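Local coordinates for antisigma-factor antagonist STAS (Rhodobacter sphaeroides, PDB 3LKL), which probably serves as the cytoplasmic regulatory domain of a SulP-type sulfate transporter, being the STAS domain that follows the membrane part of the whole protein, at residues A5-L10 / T18-G23; F37-P42 / D65-K70; R45-V50 / R79-N84; A53-I58 / N84-T89. All blocks are in the same frame, centred on the assembly; numbering follows the deposited sequence.

Interaction 1 of 4, residues A5-L10 / T18-G23; sequences AVSSEL and TYRVEG
Ala5 to Glu9 pair with Thr18 to Glu22 as a two-stranded antiparallel hairpin at one side of the STAS sheet. Six backbone hydrogen bonds join the hydrogen-bonded pairs Ala5-Glu22, Ser7-Arg20 and Glu9-Thr18. The shortest runs from Arg20 N to Ser7 O, 2.6 Å and nearly straight at 170°. Val6-Val21 and Ser8-Tyr19 are the non-hydrogen-bonded pairs, and their side chains share one face of the sheet. There the Tyr19 ring meets both Ser8 and Val6. Ser8 CB sits over one face of the ring in a CH-pi contact, 4.0 Å from the centroid. Val6 CG1 comes to the ring edge, 3.8 Å from Tyr19 CD2. It gets there because it lies anti to the backbone N (chi1 -178°). Ser8 OG bonds instead to Arg17, and Tyr19 OH to Asp38 N. A leucine at Tyr19 is likely to leave Ser8 CB without the ring face beneath it, Val6 CG1 without the ring edge, and Asp38 N without its hydroxyl partner. On the other face Ser7 OG lies 3.8 Å from Arg20 CB. Strand 45-50 flanks Tyr19 on the sheet through backbone bonds to Thr47 and Asp49, and the Phe37 ring meets that of Tyr19 edge-to-face.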
loop_
_atom_site.group_PDB
_atom_site.type_symbol
_atom_site.label_atom_id
_atom_site.label_comp_id
_atom_site.label_asym_id
_atom_site.label_seq_id
_atom_site.Cartn_x
_atom_site.Cartn_y
_atom_site.Cartn_z
ATOM N N ALA A 5 -3.826 -7.849 2.555
ATOM C CA ALA A 5 -4.573 -8.254 3.721
ATOM C C ALA A 5 -5.722 -7.326 4.000
ATOM O O ALA A 5 -5.579 -6.159 3.951
ATOM C CB ALA A 5 -3.711 -8.330 4.896
ATOM N N VAL A 6 -6.867 -7.890 4.299
ATOM C CA VAL A 6 -8.045 -7.123 4.732
ATOM C C VAL A 6 -8.511 -7.642 6.115
ATOM O O VAL A 6 -8.599 -8.875 6.293
ATOM C CB VAL A 6 -9.249 -7.320 3.810
ATOM C CG1 VAL A 6 -10.430 -6.451 4.290
ATOM C CG2 VAL A 6 -8.928 -6.952 2.377
ATOM N N SER A 7 -8.757 -6.720 7.068
ATOM C CA SER A 7 -9.508 -7.043 8.270
ATOM C C SER A 7 -10.726 -6.121 8.439
ATOM O O SER A 7 -10.876 -5.116 7.745
ATOM C CB SER A 7 -8.614 -7.014 9.512
ATOM O OG SER A 7 -8.052 -5.717 9.696
ATOM N N SER A 8 -11.616 -6.469 9.358
ATOM C CA SER A 8 -12.731 -5.565 9.606
ATOM C C SER A 8 -13.067 -5.499 11.088
ATOM O O SER A 8 -12.689 -6.347 11.857
ATOM C CB SER A 8 -13.963 -5.963 8.781
ATOM O OG SER A 8 -14.596 -7.104 9.362
ATOM N N GLU A 9 -13.733 -4.442 11.459
ATOM C CA GLU A 9 -14.268 -4.278 12.756
ATOM C C GLU A 9 -15.726 -3.854 12.698
ATOM O O GLU A 9 -16.077 -2.938 12.014
ATOM C CB GLU A 9 -13.470 -3.254 13.519
ATOM C CG GLU A 9 -13.933 -3.111 14.928
ATOM C CD GLU A 9 -13.281 -1.967 15.678
ATOM O OE1 GLU A 9 -12.080 -1.758 15.492
ATOM O OE2 GLU A 9 -13.961 -1.274 16.448
ATOM N N LEU A 10 -16.550 -4.552 13.465
ATOM C CA LEU A 10 -17.960 -4.251 13.667
ATOM C C LEU A 10 -18.257 -3.341 14.824
ATOM O O LEU A 10 -17.701 -3.436 15.845
ATOM C CB LEU A 10 -18.763 -5.526 13.818
ATOM C CG LEU A 10 -20.280 -5.554 13.677
ATOM C CD1 LEU A 10 -20.747 -5.025 12.386
ATOM C CD2 LEU A 10 -20.707 -6.928 13.770
ATOM N N THR A 18 -16.089 -1.397 9.476
ATOM C CA THR A 18 -14.855 -0.797 8.816
ATOM C C THR A 18 -13.964 -1.917 8.334
ATOM O O THR A 18 -13.583 -2.793 9.069
ATOM C CB THR A 18 -14.171 0.238 9.743
ATOM O OG1 THR A 18 -15.152 1.196 10.092
ATOM C CG2 THR A 18 -12.981 1.020 9.088
ATOM N N TYR A 19 -13.803 -2.013 7.022
ATOM C CA TYR A 19 -12.792 -2.875 6.430
ATOM C C TYR A 19 -11.457 -2.132 6.328
ATOM O O TYR A 19 -11.420 -1.049 5.785
ATOM C CB TYR A 19 -13.214 -3.317 5.040
ATOM C CG TYR A 19 -14.338 -4.309 5.055
ATOM C CD1 TYR A 19 -15.653 -3.895 5.005
ATOM C CD2 TYR A 19 -14.064 -5.680 5.070
ATOM C CE1 TYR A 19 -16.684 -4.851 5.038
ATOM C CE2 TYR A 19 -15.073 -6.622 5.177
ATOM C CZ TYR A 19 -16.381 -6.204 5.111
ATOM O OH TYR A 19 -17.375 -7.161 5.152
ATOM N N ARG A 20 -10.360 -2.751 6.792
ATOM C CA ARG A 20 -9.012 -2.149 6.731
ATOM C C ARG A 20 -8.218 -2.922 5.705
ATOM O O ARG A 20 -7.991 -4.119 5.870
ATOM C CB ARG A 20 -8.334 -2.289 8.089
ATOM C CG ARG A 20 -7.004 -1.594 8.245
ATOM C CD ARG A 20 -6.482 -1.750 9.651
ATOM N NE ARG A 20 -7.125 -0.803 10.566
ATOM C CZ ARG A 20 -6.909 -0.764 11.885
ATOM N NH1 ARG A 20 -7.532 0.140 12.649
ATOM N NH2 ARG A 20 -6.071 -1.633 12.458
ATOM N N VAL A 21 -7.876 -2.246 4.594
ATOM C CA VAL A 21 -7.160 -2.822 3.484
ATOM C C VAL A 21 -5.726 -2.329 3.562
ATOM O O VAL A 21 -5.464 -1.111 3.631
ATOM C CB VAL A 21 -7.748 -2.405 2.150
ATOM C CG1 VAL A 21 -7.020 -3.195 0.964
ATOM C CG2 VAL A 21 -9.210 -2.703 2.098
ATOM N N GLU A 22 -4.820 -3.294 3.581
ATOM C CA GLU A 22 -3.382 -3.092 3.732
ATOM C C GLU A 22 -2.641 -3.800 2.636
ATOM O O GLU A 22 -2.958 -4.945 2.314
ATOM C CB GLU A 22 -2.887 -3.698 5.054
ATOM C CG GLU A 22 -3.555 -3.026 6.226
ATOM C CD GLU A 22 -3.062 -3.479 7.606
ATOM O OE1 GLU A 22 -3.948 -3.809 8.434
ATOM O OE2 GLU A 22 -1.820 -3.454 7.850
ATOM N N GLY A 23 -1.630 -3.128 2.073
ATOM C CA GLY A 23 -0.694 -3.781 1.149
ATOM C C GLY A 23 -1.015 -3.472 -0.282
ATOM O O GLY A 23 -1.434 -2.352 -0.593
#

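Interaction 2 of 4, residues F37-P42 / D65-K70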
loop_
_atom_site.group_PDB
_atom_site.type_symbol
_atom_site.label_atom_id
_atom_site.label_comp_id
_atom_site.label_asym_id
_atom_site.label_seq_id
_atom_site.Cartn_x
_atom_site.Cartn_y
_atom_site.Cartn_z
ATOM N N PHE A 37 -15.028 -9.141 1.488
ATOM C CA PHE A 37 -16.198 -8.402 1.877
ATOM C C PHE A 37 -17.388 -9.353 1.951
ATOM O O PHE A 37 -17.520 -10.248 1.082
ATOM C CB PHE A 37 -16.508 -7.400 0.795
ATOM C CG PHE A 37 -15.433 -6.366 0.608
ATOM C CD1 PHE A 37 -15.197 -5.418 1.587
ATOM C CD2 PHE A 37 -14.647 -6.358 -0.515
ATOM C CE1 PHE A 37 -14.214 -4.478 1.447
ATOM C CE2 PHE A 37 -13.667 -5.372 -0.704
ATOM C CZ PHE A 37 -13.426 -4.452 0.302
ATOM N N ASP A 38 -18.211 -9.158 2.964
ATOM C CA ASP A 38 -19.505 -9.842 3.096
ATOM C C ASP A 38 -20.610 -8.880 2.652
ATOM O O ASP A 38 -21.170 -8.063 3.404
ATOM C CB ASP A 38 -19.671 -10.319 4.500
ATOM C CG ASP A 38 -20.961 -11.061 4.737
ATOM O OD1 ASP A 38 -21.703 -11.374 3.758
ATOM O OD2 ASP A 38 -21.214 -11.295 5.950
ATOM N N PHE A 39 -20.862 -8.971 1.361
ATOM C CA PHE A 39 -21.730 -8.044 0.678
ATOM C C PHE A 39 -23.164 -8.026 1.160
ATOM O O PHE A 39 -23.804 -6.929 1.197
ATOM C CB PHE A 39 -21.627 -8.244 -0.820
ATOM C CG PHE A 39 -20.361 -7.696 -1.396
ATOM C CD1 PHE A 39 -20.038 -6.356 -1.202
ATOM C CD2 PHE A 39 -19.500 -8.482 -2.106
ATOM C CE1 PHE A 39 -18.918 -5.837 -1.682
ATOM C CE2 PHE A 39 -18.346 -7.971 -2.644
ATOM C CZ PHE A 39 -18.040 -6.624 -2.436
ATOM N N ARG A 40 -23.655 -9.150 1.655
ATOM C CA ARG A 40 -25.058 -9.170 2.008
ATOM C C ARG A 40 -25.260 -9.132 3.505
ATOM O O ARG A 40 -26.336 -9.428 3.967
ATOM C CB ARG A 40 -25.722 -10.375 1.384
ATOM C CG ARG A 40 -25.611 -10.416 -0.205
ATOM C CD ARG A 40 -25.759 -11.849 -0.775
ATOM N NE ARG A 40 -24.885 -12.734 0.017
ATOM C CZ ARG A 40 -24.467 -13.949 -0.315
ATOM N NH1 ARG A 40 -24.784 -14.520 -1.487
ATOM N NH2 ARG A 40 -23.693 -14.592 0.561
ATOM N N GLU A 41 -24.243 -8.775 4.255
ATOM C CA GLU A 41 -24.405 -8.545 5.648
ATOM C C GLU A 41 -25.220 -7.304 5.803
ATOM O O GLU A 41 -24.985 -6.339 5.165
ATOM C CB GLU A 41 -23.067 -8.397 6.339
ATOM C CG GLU A 41 -23.160 -7.908 7.761
ATOM C CD GLU A 41 -21.844 -7.674 8.436
ATOM O OE1 GLU A 41 -20.817 -7.592 7.803
ATOM O OE2 GLU A 41 -21.852 -7.547 9.626
ATOM N N PRO A 42 -26.197 -7.326 6.667
ATOM C CA PRO A 42 -27.047 -6.173 6.797
ATOM C C PRO A 42 -26.320 -5.094 7.552
ATOM O O PRO A 42 -25.918 -5.307 8.651
ATOM C CB PRO A 42 -28.214 -6.717 7.585
ATOM C CG PRO A 42 -27.676 -7.820 8.322
ATOM C CD PRO A 42 -26.722 -8.449 7.437
ATOM N N ASP A 65 -14.506 0.193 -7.008
ATOM C CA ASP A 65 -15.766 0.900 -7.337
ATOM C C ASP A 65 -16.911 -0.129 -7.384
ATOM O O ASP A 65 -18.000 0.131 -6.978
ATOM C CB ASP A 65 -15.686 1.504 -8.727
ATOM C CG ASP A 65 -14.786 2.785 -8.792
ATOM O OD1 ASP A 65 -14.581 3.447 -7.735
ATOM O OD2 ASP A 65 -14.337 3.122 -9.929
HETATM N N MSE A 66 -16.649 -1.309 -7.892
HETATM C CA MSE A 66 -17.683 -2.366 -7.810
HETATM C C MSE A 66 -18.085 -2.732 -6.383
HETATM O O MSE A 66 -19.284 -2.822 -6.097
HETATM C CB MSE A 66 -17.250 -3.632 -8.545
HETATM C CG MSE A 66 -17.853 -3.669 -10.021
HETATM SE SE MSE A 66 -17.138 -5.192 -11.055
HETATM C CE MSE A 66 -17.069 -6.318 -9.553
ATOM N N ALA A 67 -17.096 -2.941 -5.506
ATOM C CA ALA A 67 -17.341 -3.210 -4.089
ATOM C C ALA A 67 -18.276 -2.106 -3.541
ATOM O O ALA A 67 -19.297 -2.396 -2.937
ATOM C CB ALA A 67 -15.932 -3.288 -3.244
ATOM N N VAL A 68 -17.924 -0.826 -3.773
ATOM C CA VAL A 68 -18.729 0.309 -3.319
ATOM C C VAL A 68 -20.172 0.195 -3.859
ATOM O O VAL A 68 -21.145 0.286 -3.099
ATOM C CB VAL A 68 -18.051 1.644 -3.698
ATOM C CG1 VAL A 68 -19.073 2.854 -3.517
ATOM C CG2 VAL A 68 -16.693 1.749 -2.898
ATOM N N LEU A 69 -20.319 -0.108 -5.137
ATOM C CA LEU A 69 -21.670 -0.149 -5.712
ATOM C C LEU A 69 -22.471 -1.346 -5.164
ATOM O O LEU A 69 -23.682 -1.238 -4.940
ATOM C CB LEU A 69 -21.596 -0.184 -7.273
ATOM C CG LEU A 69 -21.155 1.153 -7.921
ATOM C CD1 LEU A 69 -20.385 0.933 -9.298
ATOM C CD2 LEU A 69 -22.349 2.103 -8.049
ATOM N N LYS A 70 -21.795 -2.466 -4.935
ATOM C CA LYS A 70 -22.448 -3.648 -4.424
ATOM C C LYS A 70 -22.962 -3.331 -2.978
ATOM O O LYS A 70 -24.135 -3.610 -2.692
ATOM C CB LYS A 70 -21.523 -4.812 -4.532
ATOM C CG LYS A 70 -22.041 -6.219 -4.149
ATOM C CD LYS A 70 -23.478 -6.639 -4.661
ATOM C CE LYS A 70 -23.766 -8.178 -4.384
ATOM N NZ LYS A 70 -25.148 -8.518 -3.794
#
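Lys70 NZ, at the end of the chain that crosses the ring of Phe39, is held by a salt bridge to Glu74, just past helix 58-73. No hydrogen bond links 37-42 to 65-70. The contact is carried by carbon atoms. Lys70 CG lies over one face of the Phe39 ring in a CH-pi contact, 3.7 Å from the centroid and 21° off the ring normal. Phe37 CB covers the opposite face of the same ring, so Phe39 is held between Phe37 of the same loop and the helix. The lysine reaches this place with CG anti to its backbone N (chi1 -175°) and a bend at chi2, which brings CE to 4.2 Å from Phe39 CB. One turn earlier in the helix, the small Ala67 lets both rings come close. Its CB is 4.0 Å from Phe39 CZ and also 4.0 Å from Phe37 CE2. Phe39 CE1 meets Ala67 O at 3.7 Å. At the outer side Arg40 CG stands 4.1 Å from Lys70 NZ. The like charges come no nearer than 5.7 Å, Arg40 NE to Lys70 NZ, and Glu74 probably eases their repulsion. The loop itself is shaped by a type I beta turn from Asp38 to Glu41, with Phe39 at its second position. Around the contact, Phe33, Met34 and Phe71 add to an apolar cluster. It is aromatic packing between a connecting loop and a helix, in an alpha/beta fold whose helix 58-73 lies against the sheet.

Interaction 3 of 4, residues R45-V50 / R79-N84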
loop_
_atom_site.group_PDB
_atom_site.type_symbol
_atom_site.label_atom_id
_atom_site.label_comp_id
_atom_site.label_asym_id
_atom_site.label_seq_id
_atom_site.Cartn_x
_atom_site.Cartn_y
_atom_site.Cartn_z
ATOM N N ARG A 45 -23.977 1.220 7.467
ATOM C CA ARG A 45 -22.752 1.962 7.055
ATOM C C ARG A 45 -21.645 1.008 6.899
ATOM O O ARG A 45 -21.402 0.180 7.807
ATOM C CB ARG A 45 -22.284 2.874 8.169
ATOM C CG ARG A 45 -22.941 4.177 8.245
ATOM C CD ARG A 45 -22.690 4.839 9.604
ATOM N NE ARG A 45 -23.665 5.918 9.846
ATOM C CZ ARG A 45 -23.717 6.672 10.956
ATOM N NH1 ARG A 45 -22.856 6.487 11.966
ATOM N NH2 ARG A 45 -24.639 7.633 11.064
ATOM N N VAL A 46 -20.928 1.150 5.784
ATOM C CA VAL A 46 -19.656 0.489 5.521
ATOM C C VAL A 46 -18.519 1.504 5.230
ATOM O O VAL A 46 -18.732 2.400 4.434
ATOM C CB VAL A 46 -19.799 -0.502 4.335
ATOM C CG1 VAL A 46 -18.538 -1.318 4.243
ATOM C CG2 VAL A 46 -21.000 -1.426 4.580
ATOM N N THR A 47 -17.318 1.336 5.857
ATOM C CA THR A 47 -16.144 2.054 5.491
ATOM C C THR A 47 -15.142 1.122 4.947
ATOM O O THR A 47 -14.877 0.080 5.541
ATOM C CB THR A 47 -15.573 2.823 6.698
ATOM O OG1 THR A 47 -16.584 3.719 7.131
ATOM C CG2 THR A 47 -14.339 3.655 6.312
ATOM N N ILE A 48 -14.643 1.425 3.749
ATOM C CA ILE A 48 -13.497 0.738 3.174
ATOM C C ILE A 48 -12.303 1.676 3.310
ATOM O O ILE A 48 -12.251 2.694 2.628
ATOM C CB ILE A 48 -13.814 0.345 1.724
ATOM C CG1 ILE A 48 -15.150 -0.447 1.691
ATOM C CG2 ILE A 48 -12.719 -0.497 1.074
ATOM C CD1 ILE A 48 -15.547 -0.756 0.263
ATOM N N ASP A 49 -11.391 1.345 4.189
ATOM C CA ASP A 49 -10.216 2.141 4.432
ATOM C C ASP A 49 -9.033 1.569 3.684
ATOM O O ASP A 49 -8.516 0.557 4.032
ATOM C CB ASP A 49 -9.973 2.212 5.930
ATOM C CG ASP A 49 -8.747 3.001 6.315
ATOM O OD1 ASP A 49 -7.940 3.364 5.509
ATOM O OD2 ASP A 49 -8.581 3.255 7.471
ATOM N N VAL A 50 -8.635 2.242 2.629
ATOM C CA VAL A 50 -7.510 1.810 1.821
ATOM C C VAL A 50 -6.198 2.638 2.104
ATOM O O VAL A 50 -5.230 2.527 1.311
ATOM C CB VAL A 50 -7.864 1.872 0.323
ATOM C CG1 VAL A 50 -8.941 0.839 0.002
ATOM C CG2 VAL A 50 -8.349 3.286 -0.091
ATOM N N ARG A 79 -18.456 4.703 2.582
ATOM C CA ARG A 79 -17.379 5.668 2.569
ATOM C C ARG A 79 -16.058 4.979 2.261
ATOM O O ARG A 79 -15.802 3.889 2.753
ATOM C CB ARG A 79 -17.209 6.238 3.970
ATOM C CG ARG A 79 -17.915 7.471 4.187
ATOM C CD ARG A 79 -16.852 8.567 4.702
ATOM N NE ARG A 79 -16.477 8.365 6.104
ATOM C CZ ARG A 79 -15.617 9.108 6.801
ATOM N NH1 ARG A 79 -14.934 10.114 6.238
ATOM N NH2 ARG A 79 -15.426 8.822 8.086
ATOM N N ILE A 80 -15.191 5.658 1.539
ATOM C CA ILE A 80 -13.854 5.181 1.258
ATOM C C ILE A 80 -12.980 6.128 2.029
ATOM O O ILE A 80 -13.156 7.314 1.953
ATOM C CB ILE A 80 -13.558 5.181 -0.259
ATOM C CG1 ILE A 80 -14.465 4.175 -0.948
ATOM C CG2 ILE A 80 -12.072 4.701 -0.589
ATOM C CD1 ILE A 80 -14.111 4.018 -2.454
ATOM N N VAL A 81 -12.050 5.611 2.749
ATOM C CA VAL A 81 -11.147 6.429 3.437
ATOM C C VAL A 81 -9.782 6.115 2.889
ATOM O O VAL A 81 -9.451 4.994 2.727
ATOM C CB VAL A 81 -11.256 6.099 4.888
ATOM C CG1 VAL A 81 -10.063 6.522 5.629
ATOM C CG2 VAL A 81 -12.471 6.682 5.435
ATOM N N GLY A 82 -9.019 7.129 2.540
ATOM C CA GLY A 82 -7.602 6.954 2.155
ATOM C C GLY A 82 -7.381 6.797 0.657
ATOM O O GLY A 82 -6.303 6.390 0.208
HETATM N N MSE A 83 -8.392 7.083 -0.129
HETATM C CA MSE A 83 -8.359 6.842 -1.551
HETATM C C MSE A 83 -7.220 7.618 -2.151
HETATM O O MSE A 83 -6.529 7.107 -3.006
HETATM C CB MSE A 83 -9.642 7.363 -2.159
HETATM C CG MSE A 83 -9.656 7.239 -3.670
HETATM SE SE MSE A 83 -9.481 5.392 -4.269
HETATM C CE MSE A 83 -11.040 5.485 -5.494
ATOM N N ASN A 84 -7.017 8.851 -1.666
ATOM C CA ASN A 84 -5.936 9.723 -2.189
ATOM C C ASN A 84 -4.559 9.122 -2.005
ATOM O O ASN A 84 -3.802 9.045 -2.967
ATOM C CB ASN A 84 -5.971 11.200 -1.703
ATOM C CG ASN A 84 -6.194 11.385 -0.148
ATOM O OD1 ASN A 84 -6.244 12.538 0.329
ATOM N ND2 ASN A 84 -6.335 10.300 0.609
#
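Thr47, Ile48 and Asp49 run parallel to Arg79, Ile80 and Val81, with the two strand axes 4.6 Å apart and 21° from each other. Four backbone hydrogen bonds hold them: Arg79 N to Val46 O, Ile48 N to Arg79 O, Val81 N to Ile48 O and Val50 N to Val81 O. On one face of the sheet Thr47 CG2 touches Val81 CG2 at 3.7 Å. That valine methyl also lies over the centre of one face of the Arg79 guanidinium, 4.2 Å above its plane. The other branch of this valine, CG1, lies 3.8 Å from Asp49 OD1. The aspartate carboxylate is turned to Ser51 OG and Arg52, which give it a hydrogen bond and a salt bridge. An alanine in place of Asp49 would probably cost Arg52 this salt bridge and Ser51 OG this hydrogen bond. On the other face Val50 CG2 meets Ile80 CG2 at 4.0 Å. The same Val50 methyl is 3.5 Å from Val81 O and 3.7 Å from Gly82 C. CG2 is the branch between the backbone N and the carbonyl carbon, as CG1 is anti to the carbonyl carbon (chi1 -67°). Gly82 is the N-cap of helix 83-92. A CB here would jam against Val81 O and press on the Val50 backbone, so the backbone angles call for glycine. The strands belong to a beta-alpha-beta crossover, with helix 58-73 between them in the chain. That helix packs on Ile48 and Ile80 through Leu64 and Val68, and strand 16-22 adjoins 45-50 on its far side.

Interaction 4 of 4, residues A53-I58 / N84-T89; sequences AHIWDI and NEASET
Ile55 and Thr89 mark the tight part of this contact, where strand 53-55 meets helix 83-92. Ile55 N donates to Ala86 O at 2.7 Å, almost straight at 174°, although the donor is tilted 33° from the carbonyl plane. One turn on, Thr89 OG1 donates to Ile55 O at 2.9 Å, coming from above the plane of that carbonyl. Ala86 allows the close approach. Its CA lies 3.2 Å from Ala53 O, and its CB is 3.9 Å from Ile55 CG1. The other branch of Thr89, CG2, reaches Trp56 CH2 at 3.4 Å and His54 ND1 at 3.8 Å, with both side chains crossing the threonine at about a right angle. Thr89 chi1, 34°, is off a staggered value, perhaps because the OG1 bond and the methyl contacts are met together. On the indole, His54 CB lies over one face. Trp56 NE1 is bonded to Gln24. The loose side is at exposed Glu85, whose carboxylate leads away from the strand. Beyond the contact, His54 NE2 bonds to Asp65 of the second subunit, and Trp56 packs on Val61 of that subunit, so the segment is also part of the dimer interface. Asp57 caps the helix that begins at Ile58. This strand-to-helix loop probably corresponds to the one that carries the phosphorylatable serine in anti-sigma factor antagonists with a STAS fold.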
loop_
_atom_site.group_PDB
_atom_site.type_symbol
_atom_site.label_atom_id
_atom_site.label_comp_id
_atom_site.label_asym_id
_atom_site.label_seq_id
_atom_site.Cartn_x
_atom_site.Cartn_y
_atom_site.Cartn_z
ATOM N N ALA A 53 -2.783 0.988 1.782
ATOM C CA ALA A 53 -2.630 0.120 0.621
ATOM C C ALA A 53 -2.217 0.978 -0.579
ATOM O O ALA A 53 -2.273 2.195 -0.513
ATOM C CB ALA A 53 -3.996 -0.633 0.331
ATOM N N HIS A 54 -1.777 0.342 -1.640
ATOM C CA HIS A 54 -1.447 1.037 -2.872
ATOM C C HIS A 54 -2.260 0.373 -3.933
ATOM O O HIS A 54 -2.309 -0.872 -4.018
ATOM C CB HIS A 54 -0.013 0.839 -3.272
ATOM C CG HIS A 54 0.960 1.412 -2.319
ATOM N ND1 HIS A 54 0.993 2.756 -2.005
ATOM C CD2 HIS A 54 1.909 0.816 -1.568
ATOM C CE1 HIS A 54 1.931 2.957 -1.090
ATOM N NE2 HIS A 54 2.515 1.798 -0.832
ATOM N N ILE A 55 -2.917 1.199 -4.725
ATOM C CA ILE A 55 -3.705 0.696 -5.851
ATOM C C ILE A 55 -2.761 0.865 -7.064
ATOM O O ILE A 55 -2.320 1.947 -7.348
ATOM C CB ILE A 55 -5.016 1.467 -5.994
ATOM C CG1 ILE A 55 -5.920 1.202 -4.738
ATOM C CG2 ILE A 55 -5.674 1.048 -7.225
ATOM C CD1 ILE A 55 -7.179 2.016 -4.755
ATOM N N TRP A 56 -2.453 -0.247 -7.708
ATOM C CA TRP A 56 -1.427 -0.310 -8.720
ATOM C C TRP A 56 -1.955 -0.416 -10.125
ATOM O O TRP A 56 -1.167 -0.358 -11.057
ATOM C CB TRP A 56 -0.576 -1.532 -8.462
ATOM C CG TRP A 56 0.286 -1.397 -7.275
ATOM C CD1 TRP A 56 0.261 -2.159 -6.178
ATOM C CD2 TRP A 56 1.319 -0.443 -7.099
ATOM N NE1 TRP A 56 1.218 -1.736 -5.285
ATOM C CE2 TRP A 56 1.912 -0.707 -5.873
ATOM C CE3 TRP A 56 1.835 0.600 -7.911
ATOM C CZ2 TRP A 56 2.923 0.084 -5.359
ATOM C CZ3 TRP A 56 2.870 1.325 -7.446
ATOM C CH2 TRP A 56 3.403 1.087 -6.175
ATOM N N ASP A 57 -3.254 -0.652 -10.329
ATOM C CA ASP A 57 -3.743 -0.705 -11.725
ATOM C C ASP A 57 -5.227 -0.342 -11.819
ATOM O O ASP A 57 -5.963 -0.409 -10.834
ATOM C CB ASP A 57 -3.400 -2.085 -12.395
ATOM C CG ASP A 57 -3.876 -3.337 -11.584
ATOM O OD1 ASP A 57 -4.911 -3.254 -10.895
ATOM O OD2 ASP A 57 -3.217 -4.418 -11.642
ATOM N N ILE A 58 -5.680 0.010 -13.009
ATOM C CA ILE A 58 -7.082 0.360 -13.167
ATOM C C ILE A 58 -8.102 -0.795 -12.855
ATOM O O ILE A 58 -9.211 -0.506 -12.446
ATOM C CB ILE A 58 -7.344 1.006 -14.539
ATOM C CG1 ILE A 58 -6.901 2.456 -14.484
ATOM C CG2 ILE A 58 -8.848 1.018 -14.939
ATOM C CD1 ILE A 58 -6.816 3.094 -15.909
ATOM N N ASN A 84 -7.017 8.851 -1.666
ATOM C CA ASN A 84 -5.936 9.723 -2.189
ATOM C C ASN A 84 -4.559 9.122 -2.005
ATOM O O ASN A 84 -3.802 9.045 -2.967
ATOM C CB ASN A 84 -5.971 11.200 -1.703
ATOM C CG ASN A 84 -6.194 11.385 -0.148
ATOM O OD1 ASN A 84 -6.244 12.538 0.329
ATOM N ND2 ASN A 84 -6.335 10.300 0.609
ATOM N N GLU A 85 -4.270 8.628 -0.801
ATOM C CA GLU A 85 -2.977 7.955 -0.537
ATOM C C GLU A 85 -2.826 6.635 -1.352
ATOM O O GLU A 85 -1.768 6.363 -1.950
ATOM C CB GLU A 85 -2.866 7.662 0.931
ATOM C CG GLU A 85 -2.819 8.906 1.780
ATOM C CD GLU A 85 -3.726 8.818 3.008
ATOM O OE1 GLU A 85 -4.892 9.342 2.926
ATOM O OE2 GLU A 85 -3.289 8.209 4.034
ATOM N N ALA A 86 -3.880 5.839 -1.416
ATOM C CA ALA A 86 -3.836 4.513 -2.144
ATOM C C ALA A 86 -3.647 4.657 -3.614
ATOM O O ALA A 86 -2.978 3.848 -4.288
ATOM C CB ALA A 86 -5.150 3.642 -1.840
ATOM N N SER A 87 -4.254 5.695 -4.129
ATOM C CA SER A 87 -4.280 5.903 -5.521
ATOM C C SER A 87 -3.194 6.848 -6.063
ATOM O O SER A 87 -3.049 6.929 -7.264
ATOM C CB SER A 87 -5.642 6.444 -5.875
ATOM O OG SER A 87 -5.683 7.843 -5.680
ATOM N N GLU A 88 -2.431 7.516 -5.183
ATOM C CA GLU A 88 -1.376 8.472 -5.589
ATOM C C GLU A 88 -0.463 7.792 -6.626
ATOM O O GLU A 88 -0.149 8.364 -7.681
ATOM C CB GLU A 88 -0.545 8.898 -4.337
ATOM C CG GLU A 88 0.195 10.195 -4.367
ATOM C CD GLU A 88 1.033 10.369 -3.092
ATOM O OE1 GLU A 88 0.811 9.599 -2.114
ATOM O OE2 GLU A 88 1.895 11.288 -3.060
ATOM N N THR A 89 -0.087 6.553 -6.328
ATOM C CA THR A 89 0.882 5.772 -7.090
ATOM C C THR A 89 0.573 5.750 -8.570
ATOM O O THR A 89 1.340 6.273 -9.452
ATOM C CB THR A 89 0.836 4.257 -6.577
ATOM O OG1 THR A 89 -0.546 3.885 -6.175
ATOM C CG2 THR A 89 1.880 4.097 -5.462
#

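Overall arrangement
From the N terminus, interaction 1 closes first, as a hairpin between neighbouring strands. Interaction 2 then opens at 37-42 and ties the loop after helix 30-35 to helix 58-73. Interactions 3 and 4 open before it closes, at 45-50 and 53-58. Interaction 3 joins strands 45-50 and 77-81, and interaction 4 ties strand 53-55 to helix 83-92. Interactions 2, 3 and 4 therefore all cross one another. Interaction 3 shares Asn84 with interaction 4 and a sheet with interaction 1. Tyr19 touches the loop of interaction 2, and Gly23 bonds to His54 of interaction 4. Interactions 2 and 4 lie on opposite sides of the chain's centre, about 20 Å apart between centres.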